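Local coordinates for putative glycerophosphodiester phosphodiesterase (Galdieria sulphuraria, PDB 2O55), which is a putative member of the glycerophosphodiester phosphodiesterase family, whose chain folds as a TIM-type barrel of parallel strands and surrounding helices, at residues A[16-21]-A[244-249]; A[49-54]-A[76-81]; A[143-148]-A[163-168]; A[179-184]-A[206-211]. All coordinates share one frame; numbering follows the deposited sequence.

How the contacts relate
Contact 1 joins the loop after the first strand, 8-12, to the start of the last helix, 246-253, and the other three are nested within the loop it closes. Contacts 2, 3 and 4 then follow in series. Contact 2 sets the short antiparallel strand 52-54 against helix 78-81, and contact 3 pairs strands 144-148 and 165-169 of the same sheet, the two centres being about 23 Å apart. Contact 4 packs two outer helices. Contacts 3 and 4, centres about 17 Å apart, touch where Tyr168 meets the backbone of Gln184. Contacts 2 and 4 lie on opposite sides of the chain's centre, so the four sample chain closure, strand pairing and helix packing of one barrel.

Contact 1: residues A[16-21]-A[244-249]; sequences GKEGLA and NYPFGL
Glu18 turns its carboxylate to the backbone N-H groups of Phe247 and Gly248, in the first turn of helix 246-253. Its OE2 accepts from Gly248 N at 3.2 Å, nearly in line with the C-O bond, and more weakly from Phe247 N at 3.0 Å, with an N-H...O angle of only 122°. A bend in the chain at chi2 (-85°) brings the acid there. The other oxygen, OE1, lies 3.5 Å from Tyr245 CD2, in the ring plane at its edge, with carboxylate and ring nearly perpendicular. Two N-H groups at a helix start would be expected to favour the charged acid. One residue earlier, Lys17 N donates to Asn244 O at 2.7 Å, in the carbonyl plane and on a lone pair. Lys17 CB touches Tyr245 OH at 3.5 Å. Leu20 CD1 reaches the edge of the Phe247 ring, 3.4 Å from CE1. Asp224 positions the Lys17-Tyr245 pair, forming a salt bridge with Lys17 NZ and a hydrogen bond with Tyr245 OH. Asn244 is held by its own amide, which bonds to His12 ND1 and to the carbonyls of Phe223 and Pro220. The contact thus brings the barrel's first strand-to-helix loop to the N-terminus of the last helix.

Contact 2: residues A[49-54]-A[76-81]; sequences TGEIVL and LSLEEL
Leu78 meets Glu51 and Val53 along most of its length. Its CB lies 3.8 Å from Glu51 CD, the carboxylate carbon. The leucine's CG, anti to the backbone N (chi1 -174°), also lies near Glu51 CG, and the branches separate beyond it. CD2 lies 3.6 Å from Glu51 CG, while CD1 sits between Glu51 CG and Val53 CG2, 3.8 Å from the latter. The Leu78 and Val53 side chains run antiparallel alongside one another, and Leu81 CD1 meets the same valine methyl, CG2, at 3.9 Å. The backbone of Leu78 is gripped too: its N donates to Thr49 OG1 at 3.1 Å. That hydroxyl gives its own proton to Glu51 OE2 at 2.6 Å, approaching from above the carboxylate plane, and the two bonds fix its rotation. Ser77 caps the helix, its OG accepting from Glu80 N, while Ser77 N donates to Glu80 OE1 at 2.8 Å; together they form a capping box. The one-turn helix 78-81 therefore packs against Val53 of strand 52-54, and Ile92 touches both Val53 and Leu81. Ile52 leaves the strand on the side away from the helix and touches strand 39-46, the antiparallel partner of 52-54, and helix 127-136.

Contact 3: residues A[143-148]-A[163-168]; sequences RVDYCS and DVKITY
Tyr146 joins the two parallel strands through its backbone. Its N donates to Lys165 O at 2.8 Å and its O accepts from Thr167 N at 2.9 Å, so the peptide bonds on the two sides of Ile166 are both engaged. Beside them, Thr167 OG1 gives its proton to Asp145 OD2 at 2.8 Å, coming from 47° above the carboxylate plane. Asp145 gets there with CG anti to its N (chi1 -161°), laying the acid across the neighbouring strand at about a right angle to the threonine. Asp145 OD1 faces Lys165 NZ at 3.6 Å, a long salt bridge reached through a chain bent three times. Asn191 touches both residues. On the other face of the sheet, the Tyr146 ring runs across Val164, CE1 meeting CB at 3.5 Å, and its CD1 touches Ile166 CG2 at 4.3 Å. Val144 CG1 lies over one face of the ring, toward its rim. Leu131, Leu132 and Leu157 from helices 127-136 and 151-160 also touch the ring. Polar groups of Asp145, Lys165 and Thr167 thus pair on one side of the sheet, Tyr146 packing on the helix-covered side, as expected of a beta-alpha-beta unit in a barrel wall.

Contact 4: residues A[179-184]-A[206-211]; sequences LDFVEQ and CTAHEK
Within segments 179-184 and 206-211 the nearest CA atoms are those of Val182 and Ala208, 6.0 Å apart, and no hydrogen bond crosses between the two. Val182 carries the contact with both methyls. CG2 meets Thr207 CG2 at 3.5 Å, methyl against methyl, and also lies 3.8 Å from Ala208 CA, a close approach consistent with the small alanine side chain. CG1, anti to the valine's backbone N (chi1 163°), turns the other way and touches Lys211 CG at 3.5 Å. The lysine joins by its aliphatic root alone; its chain then leads its end away from the valine. Phe181 packs beside it. With CG placed between its backbone N and carbonyl carbon (chi1 75°), the ring swings toward the partner helix, and its CZ reaches Thr207 CB at 4.1 Å while CE1 skirts Ala208 CB. Val182 CG2 also lies over the rim of one face of this ring, so valine and phenylalanine pack against each other as both meet the second helix. Thr207 turns its hydroxyl back into its own helix, to Glu203 O, and offers its methyl to Val182. Asp180 precedes the helix without capping it through its side chain; instead its OD2 accepts from Gln184 NE2 at 2.8 Å, one turn on. Leu213, in the loop before strand 214-218, also touches Val182. This is apolar packing between two successive outer helices, separated in the chain by strand 192-196, as in the helical layer around a TIM-type barrel.

Contact 1: residues A[16-21]-A[244-249]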
loop_
_atom_site.group_PDB
_atom_site.type_symbol
_atom_site.label_atom_id
_atom_site.label_comp_id
_atom_site.label_asym_id
_atom_site.label_seq_id
_atom_site.Cartn_x
_atom_site.Cartn_y
_atom_site.Cartn_z
ATOM N N GLY A 16 4.664 -9.836 -2.881
ATOM C CA GLY A 16 3.946 -10.396 -1.744
ATOM C C GLY A 16 4.632 -11.620 -1.184
ATOM O O GLY A 16 5.861 -11.640 -1.062
ATOM N N LYS A 17 3.831 -12.641 -0.868
ATOM C CA LYS A 17 4.323 -13.874 -0.232
ATOM C C LYS A 17 4.812 -14.927 -1.234
ATOM O O LYS A 17 5.045 -16.076 -0.854
ATOM C CB LYS A 17 3.271 -14.467 0.728
ATOM C CG LYS A 17 3.279 -13.823 2.104
ATOM C CD LYS A 17 2.108 -14.242 2.960
ATOM C CE LYS A 17 2.490 -15.316 3.927
ATOM N NZ LYS A 17 1.373 -15.521 4.886
ATOM N N GLU A 18 4.967 -14.552 -2.504
ATOM C CA GLU A 18 5.547 -15.482 -3.475
ATOM C C GLU A 18 7.011 -15.739 -3.070
ATOM O O GLU A 18 7.609 -14.961 -2.298
ATOM C CB GLU A 18 5.440 -14.960 -4.918
ATOM C CG GLU A 18 4.036 -14.517 -5.370
ATOM C CD GLU A 18 3.117 -15.633 -5.899
ATOM O OE1 GLU A 18 3.358 -16.843 -5.679
ATOM O OE2 GLU A 18 2.113 -15.276 -6.544
ATOM N N GLY A 19 7.586 -16.831 -3.557
ATOM C CA GLY A 19 8.982 -17.130 -3.225
ATOM C C GLY A 19 10.020 -16.063 -3.597
ATOM O O GLY A 19 10.904 -15.750 -2.808
ATOM N N LEU A 20 9.867 -15.461 -4.772
ATOM C CA LEU A 20 10.990 -14.916 -5.543
ATOM C C LEU A 20 11.831 -13.767 -4.961
ATOM O O LEU A 20 12.931 -13.489 -5.471
ATOM C CB LEU A 20 10.494 -14.553 -6.945
ATOM C CG LEU A 20 9.777 -15.682 -7.701
ATOM C CD1 LEU A 20 8.434 -15.188 -8.244
ATOM C CD2 LEU A 20 10.671 -16.330 -8.800
ATOM N N ALA A 21 11.336 -13.105 -3.914
ATOM C CA ALA A 21 12.041 -11.961 -3.330
ATOM C C ALA A 21 11.450 -11.518 -2.001
ATOM O O ALA A 21 10.264 -11.746 -1.744
ATOM C CB ALA A 21 12.060 -10.784 -4.304
ATOM N N ASN A 244 -1.510 -11.392 -1.602
ATOM C CA ASN A 244 -0.217 -11.880 -1.144
ATOM C C ASN A 244 0.366 -12.842 -2.160
ATOM O O ASN A 244 1.521 -13.256 -2.047
ATOM C CB ASN A 244 -0.350 -12.564 0.208
ATOM C CG ASN A 244 -0.930 -11.646 1.278
ATOM O OD1 ASN A 244 -0.693 -10.433 1.294
ATOM N ND2 ASN A 244 -1.688 -12.230 2.194
ATOM N N TYR A 245 -0.435 -13.197 -3.161
ATOM C CA TYR A 245 0.032 -14.029 -4.253
ATOM C C TYR A 245 -0.397 -13.471 -5.605
ATOM O O TYR A 245 -1.230 -14.070 -6.280
ATOM C CB TYR A 245 -0.471 -15.452 -4.059
ATOM C CG TYR A 245 0.077 -16.034 -2.792
ATOM C CD1 TYR A 245 -0.578 -15.818 -1.573
ATOM C CD2 TYR A 245 1.284 -16.766 -2.802
ATOM C CE1 TYR A 245 -0.062 -16.331 -0.403
ATOM C CE2 TYR A 245 1.808 -17.287 -1.642
ATOM C CZ TYR A 245 1.132 -17.064 -0.439
ATOM O OH TYR A 245 1.650 -17.555 0.738
ATOM N N PRO A 246 0.184 -12.329 -6.015
ATOM C CA PRO A 246 -0.210 -11.692 -7.287
ATOM C C PRO A 246 -0.065 -12.600 -8.537
ATOM O O PRO A 246 -0.933 -12.578 -9.437
ATOM C CB PRO A 246 0.723 -10.473 -7.378
ATOM C CG PRO A 246 1.812 -10.711 -6.387
ATOM C CD PRO A 246 1.246 -11.572 -5.322
ATOM N N PHE A 247 1.011 -13.390 -8.587
ATOM C CA PHE A 247 1.264 -14.270 -9.722
ATOM C C PHE A 247 0.197 -15.372 -9.797
ATOM O O PHE A 247 -0.277 -15.713 -10.892
ATOM C CB PHE A 247 2.703 -14.811 -9.693
ATOM C CG PHE A 247 3.763 -13.720 -9.659
ATOM C CD1 PHE A 247 5.051 -13.989 -9.213
ATOM C CD2 PHE A 247 3.460 -12.398 -10.062
ATOM C CE1 PHE A 247 6.019 -12.977 -9.183
ATOM C CE2 PHE A 247 4.425 -11.375 -10.027
ATOM C CZ PHE A 247 5.697 -11.668 -9.582
ATOM N N GLY A 248 -0.204 -15.890 -8.633
ATOM C CA GLY A 248 -1.332 -16.814 -8.537
ATOM C C GLY A 248 -2.638 -16.148 -8.934
ATOM O O GLY A 248 -3.464 -16.736 -9.653
ATOM N N LEU A 249 -2.822 -14.916 -8.472
ATOM C CA LEU A 249 -4.004 -14.147 -8.794
ATOM C C LEU A 249 -4.075 -13.878 -10.285
ATOM O O LEU A 249 -5.138 -14.064 -10.882
ATOM C CB LEU A 249 -4.053 -12.835 -7.998
ATOM C CG LEU A 249 -5.275 -11.927 -8.191
ATOM C CD1 LEU A 249 -6.550 -12.726 -8.313
ATOM C CD2 LEU A 249 -5.423 -10.951 -7.055
#

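Contact 2: residues A[49-54]-A[76-81]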
loop_
_atom_site.group_PDB
_atom_site.type_symbol
_atom_site.label_atom_id
_atom_site.label_comp_id
_atom_site.label_asym_id
_atom_site.label_seq_id
_atom_site.Cartn_x
_atom_site.Cartn_y
_atom_site.Cartn_z
ATOM N N THR A 49 17.104 10.379 9.912
ATOM C CA THR A 49 17.698 11.537 9.209
ATOM C C THR A 49 16.736 12.299 8.284
ATOM O O THR A 49 17.149 13.185 7.535
ATOM C CB THR A 49 19.032 11.166 8.461
ATOM O OG1 THR A 49 18.984 9.801 8.013
ATOM C CG2 THR A 49 20.261 11.386 9.381
ATOM N N GLY A 50 15.459 11.943 8.337
ATOM C CA GLY A 50 14.423 12.647 7.578
ATOM C C GLY A 50 13.721 11.915 6.437
ATOM O O GLY A 50 12.538 12.151 6.180
ATOM N N GLU A 51 14.436 11.036 5.743
ATOM C CA GLU A 51 13.940 10.516 4.478
ATOM C C GLU A 51 12.938 9.381 4.632
ATOM O O GLU A 51 12.890 8.694 5.663
ATOM C CB GLU A 51 15.084 10.170 3.508
ATOM C CG GLU A 51 16.280 9.477 4.117
ATOM C CD GLU A 51 17.223 10.415 4.913
ATOM O OE1 GLU A 51 17.983 11.199 4.304
ATOM O OE2 GLU A 51 17.228 10.341 6.160
ATOM N N ILE A 52 12.116 9.228 3.592
ATOM C CA ILE A 52 11.022 8.250 3.554
ATOM C C ILE A 52 11.499 6.900 3.017
ATOM O O ILE A 52 11.971 6.776 1.885
ATOM C CB ILE A 52 9.792 8.800 2.779
ATOM C CG1 ILE A 52 9.155 9.952 3.563
ATOM C CG2 ILE A 52 8.748 7.727 2.597
ATOM C CD1 ILE A 52 8.732 11.117 2.738
ATOM N N VAL A 53 11.358 5.890 3.860
ATOM C CA VAL A 53 11.888 4.565 3.606
ATOM C C VAL A 53 10.730 3.562 3.413
ATOM O O VAL A 53 9.586 3.868 3.760
ATOM C CB VAL A 53 12.825 4.232 4.787
ATOM C CG1 VAL A 53 12.666 2.806 5.296
ATOM C CG2 VAL A 53 14.256 4.577 4.432
ATOM N N LEU A 54 11.000 2.383 2.854
ATOM C CA LEU A 54 9.937 1.395 2.607
ATOM C C LEU A 54 10.152 0.167 3.475
ATOM O O LEU A 54 11.141 -0.575 3.272
ATOM C CB LEU A 54 9.916 0.982 1.134
ATOM C CG LEU A 54 9.910 2.072 0.057
ATOM C CD1 LEU A 54 10.113 1.491 -1.317
ATOM C CD2 LEU A 54 8.619 2.851 0.080
ATOM N N LEU A 76 16.901 5.097 13.078
ATOM C CA LEU A 76 18.095 4.837 12.264
ATOM C C LEU A 76 18.298 5.806 11.103
ATOM O O LEU A 76 17.331 6.269 10.481
ATOM C CB LEU A 76 18.110 3.383 11.758
ATOM C CG LEU A 76 17.928 2.227 12.752
ATOM C CD1 LEU A 76 17.881 0.882 12.039
ATOM C CD2 LEU A 76 19.011 2.231 13.820
ATOM N N SER A 77 19.567 6.106 10.825
ATOM C CA SER A 77 19.941 6.919 9.672
ATOM C C SER A 77 19.613 6.151 8.404
ATOM O O SER A 77 19.390 4.937 8.443
ATOM C CB SER A 77 21.437 7.247 9.690
ATOM O OG SER A 77 22.195 6.252 9.013
ATOM N N LEU A 78 19.610 6.862 7.281
ATOM C CA LEU A 78 19.426 6.230 5.975
ATOM C C LEU A 78 20.538 5.217 5.647
ATOM O O LEU A 78 20.260 4.117 5.140
ATOM C CB LEU A 78 19.301 7.281 4.858
ATOM C CG LEU A 78 18.972 6.752 3.450
ATOM C CD1 LEU A 78 17.642 6.006 3.454
ATOM C CD2 LEU A 78 18.996 7.854 2.381
ATOM N N GLU A 79 21.783 5.583 5.948
ATOM C CA GLU A 79 22.926 4.763 5.582
ATOM C C GLU A 79 22.930 3.417 6.313
ATOM O O GLU A 79 23.052 2.372 5.674
ATOM C CB GLU A 79 24.210 5.534 5.822
ATOM C CG GLU A 79 25.405 5.008 5.047
ATOM C CD GLU A 79 26.726 5.342 5.728
ATOM O OE1 GLU A 79 27.792 5.062 5.138
ATOM O OE2 GLU A 79 26.701 5.885 6.857
ATOM N N GLU A 80 22.770 3.444 7.636
ATOM C CA GLU A 80 22.675 2.219 8.438
ATOM C C GLU A 80 21.565 1.301 7.949
ATOM O O GLU A 80 21.712 0.075 7.968
ATOM C CB GLU A 80 22.389 2.542 9.894
ATOM C CG GLU A 80 23.365 3.471 10.543
ATOM C CD GLU A 80 22.812 4.033 11.825
ATOM O OE1 GLU A 80 21.680 4.566 11.800
ATOM O OE2 GLU A 80 23.498 3.928 12.858
ATOM N N LEU A 81 20.447 1.901 7.546
ATOM C CA LEU A 81 19.315 1.158 6.980
ATOM C C LEU A 81 19.657 0.516 5.635
ATOM O O LEU A 81 19.241 -0.621 5.345
ATOM C CB LEU A 81 18.093 2.064 6.805
ATOM C CG LEU A 81 17.236 2.388 8.023
ATOM C CD1 LEU A 81 16.116 3.314 7.593
ATOM C CD2 LEU A 81 16.675 1.124 8.653
#

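Contact 3: residues A[143-148]-A[163-168]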
loop_
_atom_site.group_PDB
_atom_site.type_symbol
_atom_site.label_atom_id
_atom_site.label_comp_id
_atom_site.label_asym_id
_atom_site.label_seq_id
_atom_site.Cartn_x
_atom_site.Cartn_y
_atom_site.Cartn_z
ATOM N N ARG A 143 0.168 8.781 -10.640
ATOM C CA ARG A 143 0.425 7.350 -10.473
ATOM C C ARG A 143 0.534 6.890 -9.003
ATOM O O ARG A 143 1.082 5.810 -8.705
ATOM C CB ARG A 143 1.754 7.010 -11.123
ATOM C CG ARG A 143 1.947 7.468 -12.552
ATOM C CD ARG A 143 2.653 6.369 -13.287
ATOM N NE ARG A 143 4.062 6.610 -13.603
ATOM C CZ ARG A 143 4.899 5.644 -13.973
ATOM N NH1 ARG A 143 4.481 4.391 -14.020
ATOM N NH2 ARG A 143 6.150 5.909 -14.287
ATOM N N VAL A 144 0.027 7.696 -8.073
ATOM C CA VAL A 144 0.251 7.460 -6.653
ATOM C C VAL A 144 -1.033 7.716 -5.879
ATOM O O VAL A 144 -1.665 8.775 -6.027
ATOM C CB VAL A 144 1.449 8.310 -6.123
ATOM C CG1 VAL A 144 1.206 8.797 -4.744
ATOM C CG2 VAL A 144 2.732 7.505 -6.161
ATOM N N ASP A 145 -1.394 6.735 -5.053
ATOM C CA ASP A 145 -2.563 6.791 -4.204
ATOM C C ASP A 145 -2.132 6.514 -2.765
ATOM O O ASP A 145 -1.528 5.475 -2.481
ATOM C CB ASP A 145 -3.536 5.720 -4.661
ATOM C CG ASP A 145 -4.937 5.968 -4.177
ATOM O OD1 ASP A 145 -5.853 5.982 -5.039
ATOM O OD2 ASP A 145 -5.128 6.161 -2.950
ATOM N N TYR A 146 -2.429 7.443 -1.856
ATOM C CA TYR A 146 -1.982 7.329 -0.457
ATOM C C TYR A 146 -3.100 6.762 0.390
ATOM O O TYR A 146 -4.274 7.155 0.240
ATOM C CB TYR A 146 -1.575 8.677 0.135
ATOM C CG TYR A 146 -0.767 9.563 -0.777
ATOM C CD1 TYR A 146 -1.406 10.435 -1.643
ATOM C CD2 TYR A 146 0.643 9.551 -0.756
ATOM C CE1 TYR A 146 -0.682 11.264 -2.487
ATOM C CE2 TYR A 146 1.395 10.386 -1.600
ATOM C CZ TYR A 146 0.712 11.247 -2.463
ATOM O OH TYR A 146 1.365 12.091 -3.329
ATOM N N CYS A 147 -2.753 5.844 1.290
ATOM C CA CYS A 147 -3.756 5.259 2.164
ATOM C C CYS A 147 -3.258 5.054 3.592
ATOM O O CYS A 147 -2.044 5.112 3.853
ATOM C CB CYS A 147 -4.251 3.953 1.585
ATOM S SG CYS A 147 -2.931 2.828 1.513
ATOM N N SER A 148 -4.211 4.826 4.504
ATOM C CA SER A 148 -3.925 4.675 5.917
ATOM C C SER A 148 -5.130 4.122 6.652
ATOM O O SER A 148 -6.272 4.267 6.194
ATOM C CB SER A 148 -3.543 6.025 6.507
ATOM O OG SER A 148 -3.249 5.907 7.882
ATOM N N ASP A 163 -5.308 17.796 -4.650
ATOM C CA ASP A 163 -5.315 16.917 -5.830
ATOM C C ASP A 163 -4.908 15.506 -5.506
ATOM O O ASP A 163 -5.164 14.613 -6.295
ATOM C CB ASP A 163 -4.342 17.406 -6.906
ATOM C CG ASP A 163 -4.857 18.607 -7.654
ATOM O OD1 ASP A 163 -6.057 18.937 -7.482
ATOM O OD2 ASP A 163 -4.069 19.214 -8.416
ATOM N N VAL A 164 -4.231 15.298 -4.382
ATOM C CA VAL A 164 -3.692 13.982 -4.101
ATOM C C VAL A 164 -4.838 12.991 -4.086
ATOM O O VAL A 164 -5.947 13.322 -3.646
ATOM C CB VAL A 164 -2.917 13.898 -2.778
ATOM C CG1 VAL A 164 -1.710 14.787 -2.824
ATOM C CG2 VAL A 164 -3.807 14.227 -1.590
ATOM N N LYS A 165 -4.566 11.794 -4.600
ATOM C CA LYS A 165 -5.492 10.675 -4.495
ATOM C C LYS A 165 -5.277 9.858 -3.204
ATOM O O LYS A 165 -4.160 9.465 -2.872
ATOM C CB LYS A 165 -5.417 9.793 -5.738
ATOM C CG LYS A 165 -5.793 10.524 -7.020
ATOM C CD LYS A 165 -6.838 9.749 -7.843
ATOM C CE LYS A 165 -6.718 8.178 -7.712
ATOM N NZ LYS A 165 -5.476 7.509 -8.280
ATOM N N ILE A 166 -6.370 9.619 -2.484
ATOM C CA ILE A 166 -6.325 8.902 -1.211
ATOM C C ILE A 166 -7.401 7.818 -1.084
ATOM O O ILE A 166 -8.547 7.976 -1.537
ATOM C CB ILE A 166 -6.380 9.863 -0.010
ATOM C CG1 ILE A 166 -7.774 10.447 0.168
ATOM C CG2 ILE A 166 -5.363 10.989 -0.189
ATOM C CD1 ILE A 166 -7.985 11.065 1.509
ATOM N N THR A 167 -6.998 6.709 -0.473
ATOM C CA THR A 167 -7.896 5.604 -0.202
ATOM C C THR A 167 -7.976 5.448 1.302
ATOM O O THR A 167 -6.951 5.346 1.977
ATOM C CB THR A 167 -7.366 4.310 -0.827
ATOM O OG1 THR A 167 -7.218 4.501 -2.232
ATOM C CG2 THR A 167 -8.304 3.116 -0.574
ATOM N N TYR A 168 -9.194 5.440 1.829
ATOM C CA TYR A 168 -9.390 5.205 3.244
ATOM C C TYR A 168 -9.322 3.700 3.467
ATOM O O TYR A 168 -9.973 2.929 2.730
ATOM C CB TYR A 168 -10.751 5.742 3.663
ATOM C CG TYR A 168 -10.782 7.174 4.175
ATOM C CD1 TYR A 168 -9.816 8.107 3.795
ATOM C CD2 TYR A 168 -11.824 7.602 5.016
ATOM C CE1 TYR A 168 -9.861 9.429 4.264
ATOM C CE2 TYR A 168 -11.886 8.928 5.484
ATOM C CZ TYR A 168 -10.885 9.841 5.111
ATOM O OH TYR A 168 -10.918 11.137 5.601
#

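Contact 4: residues A[179-184]-A[206-211]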
loop_
_atom_site.group_PDB
_atom_site.type_symbol
_atom_site.label_atom_id
_atom_site.label_comp_id
_atom_site.label_asym_id
_atom_site.label_seq_id
_atom_site.Cartn_x
_atom_site.Cartn_y
_atom_site.Cartn_z
ATOM N N LEU A 179 -20.966 2.001 9.960
ATOM C CA LEU A 179 -22.123 2.323 9.108
ATOM C C LEU A 179 -21.752 3.465 8.193
ATOM O O LEU A 179 -22.010 3.379 7.005
ATOM C CB LEU A 179 -23.388 2.639 9.913
ATOM C CG LEU A 179 -24.636 3.172 9.173
ATOM C CD1 LEU A 179 -25.109 2.295 7.981
ATOM C CD2 LEU A 179 -25.818 3.443 10.140
ATOM N N ASP A 180 -21.096 4.497 8.716
ATOM C CA ASP A 180 -20.784 5.685 7.907
ATOM C C ASP A 180 -19.539 5.575 7.016
ATOM O O ASP A 180 -18.995 6.593 6.593
ATOM C CB ASP A 180 -20.610 6.895 8.822
ATOM C CG ASP A 180 -19.371 6.776 9.737
ATOM O OD1 ASP A 180 -19.109 7.716 10.519
ATOM O OD2 ASP A 180 -18.654 5.746 9.693
ATOM N N PHE A 181 -19.056 4.374 6.732
ATOM C CA PHE A 181 -17.751 4.285 6.084
ATOM C C PHE A 181 -17.696 5.018 4.765
ATOM O O PHE A 181 -16.652 5.558 4.380
ATOM C CB PHE A 181 -17.306 2.839 5.895
ATOM C CG PHE A 181 -18.004 2.101 4.774
ATOM C CD1 PHE A 181 -17.299 1.751 3.613
ATOM C CD2 PHE A 181 -19.335 1.690 4.901
ATOM C CE1 PHE A 181 -17.901 1.032 2.580
ATOM C CE2 PHE A 181 -19.956 0.967 3.876
ATOM C CZ PHE A 181 -19.234 0.645 2.706
ATOM N N VAL A 182 -18.827 5.039 4.074
ATOM C CA VAL A 182 -18.887 5.630 2.754
ATOM C C VAL A 182 -19.005 7.151 2.886
ATOM O O VAL A 182 -18.400 7.897 2.131
ATOM C CB VAL A 182 -19.988 4.952 1.883
ATOM C CG1 VAL A 182 -20.360 5.781 0.696
ATOM C CG2 VAL A 182 -19.484 3.627 1.380
ATOM N N GLU A 183 -19.740 7.610 3.884
ATOM C CA GLU A 183 -19.812 9.028 4.170
ATOM C C GLU A 183 -18.469 9.585 4.608
ATOM O O GLU A 183 -18.125 10.700 4.261
ATOM C CB GLU A 183 -20.797 9.275 5.292
ATOM C CG GLU A 183 -22.225 9.260 4.870
ATOM C CD GLU A 183 -23.110 9.946 5.914
ATOM O OE1 GLU A 183 -23.235 9.402 7.064
ATOM O OE2 GLU A 183 -23.663 11.040 5.577
ATOM N N GLN A 184 -17.741 8.819 5.410
ATOM C CA GLN A 184 -16.425 9.209 5.886
ATOM C C GLN A 184 -15.501 9.539 4.719
ATOM O O GLN A 184 -14.839 10.586 4.701
ATOM C CB GLN A 184 -15.798 8.038 6.621
ATOM C CG GLN A 184 -15.997 7.992 8.082
ATOM C CD GLN A 184 -15.240 6.814 8.656
ATOM O OE1 GLN A 184 -14.061 6.637 8.365
ATOM N NE2 GLN A 184 -15.912 5.990 9.456
ATOM N N CYS A 206 -21.519 -2.358 -2.956
ATOM C CA CYS A 206 -22.590 -1.555 -3.592
ATOM C C CYS A 206 -22.751 -0.154 -3.087
ATOM O O CYS A 206 -22.860 0.776 -3.878
ATOM C CB CYS A 206 -23.935 -2.221 -3.402
ATOM S SG CYS A 206 -24.007 -3.726 -4.299
ATOM N N THR A 207 -22.850 -0.032 -1.768
ATOM C CA THR A 207 -22.871 1.252 -1.109
ATOM C C THR A 207 -21.756 2.072 -1.699
ATOM O O THR A 207 -21.991 3.179 -2.187
ATOM C CB THR A 207 -22.631 1.105 0.406
ATOM O OG1 THR A 207 -23.567 0.166 0.932
ATOM C CG2 THR A 207 -22.784 2.448 1.134
ATOM N N ALA A 208 -20.549 1.507 -1.681
ATOM C CA ALA A 208 -19.377 2.203 -2.172
ATOM C C ALA A 208 -19.488 2.550 -3.666
ATOM O O ALA A 208 -19.091 3.633 -4.089
ATOM C CB ALA A 208 -18.124 1.397 -1.868
ATOM N N HIS A 209 -20.044 1.635 -4.456
ATOM C CA HIS A 209 -20.108 1.838 -5.901
ATOM C C HIS A 209 -21.168 2.826 -6.304
ATOM O O HIS A 209 -20.998 3.532 -7.304
ATOM C CB HIS A 209 -20.295 0.530 -6.662
ATOM C CG HIS A 209 -19.027 -0.224 -6.852
ATOM N ND1 HIS A 209 -18.983 -1.595 -6.977
ATOM C CD2 HIS A 209 -17.743 0.201 -6.909
ATOM C CE1 HIS A 209 -17.728 -1.980 -7.127
ATOM N NE2 HIS A 209 -16.954 -0.910 -7.078
ATOM N N GLU A 210 -22.249 2.874 -5.521
ATOM C CA GLU A 210 -23.334 3.822 -5.738
ATOM C C GLU A 210 -22.906 5.280 -5.554
ATOM O O GLU A 210 -23.477 6.184 -6.188
ATOM C CB GLU A 210 -24.527 3.474 -4.875
ATOM C CG GLU A 210 -25.334 2.385 -5.514
ATOM C CD GLU A 210 -26.209 1.615 -4.532
ATOM O OE1 GLU A 210 -27.449 1.742 -4.638
ATOM O OE2 GLU A 210 -25.683 0.866 -3.666
ATOM N N LYS A 211 -21.889 5.498 -4.712
ATOM C CA LYS A 211 -21.235 6.803 -4.582
ATOM C C LYS A 211 -19.977 6.920 -5.454
ATOM O O LYS A 211 -19.174 7.830 -5.270
ATOM C CB LYS A 211 -20.877 7.104 -3.126
ATOM C CG LYS A 211 -22.023 7.028 -2.150
ATOM C CD LYS A 211 -22.802 8.286 -2.102
ATOM C CE LYS A 211 -24.064 8.062 -1.345
ATOM N NZ LYS A 211 -24.929 9.246 -1.461
#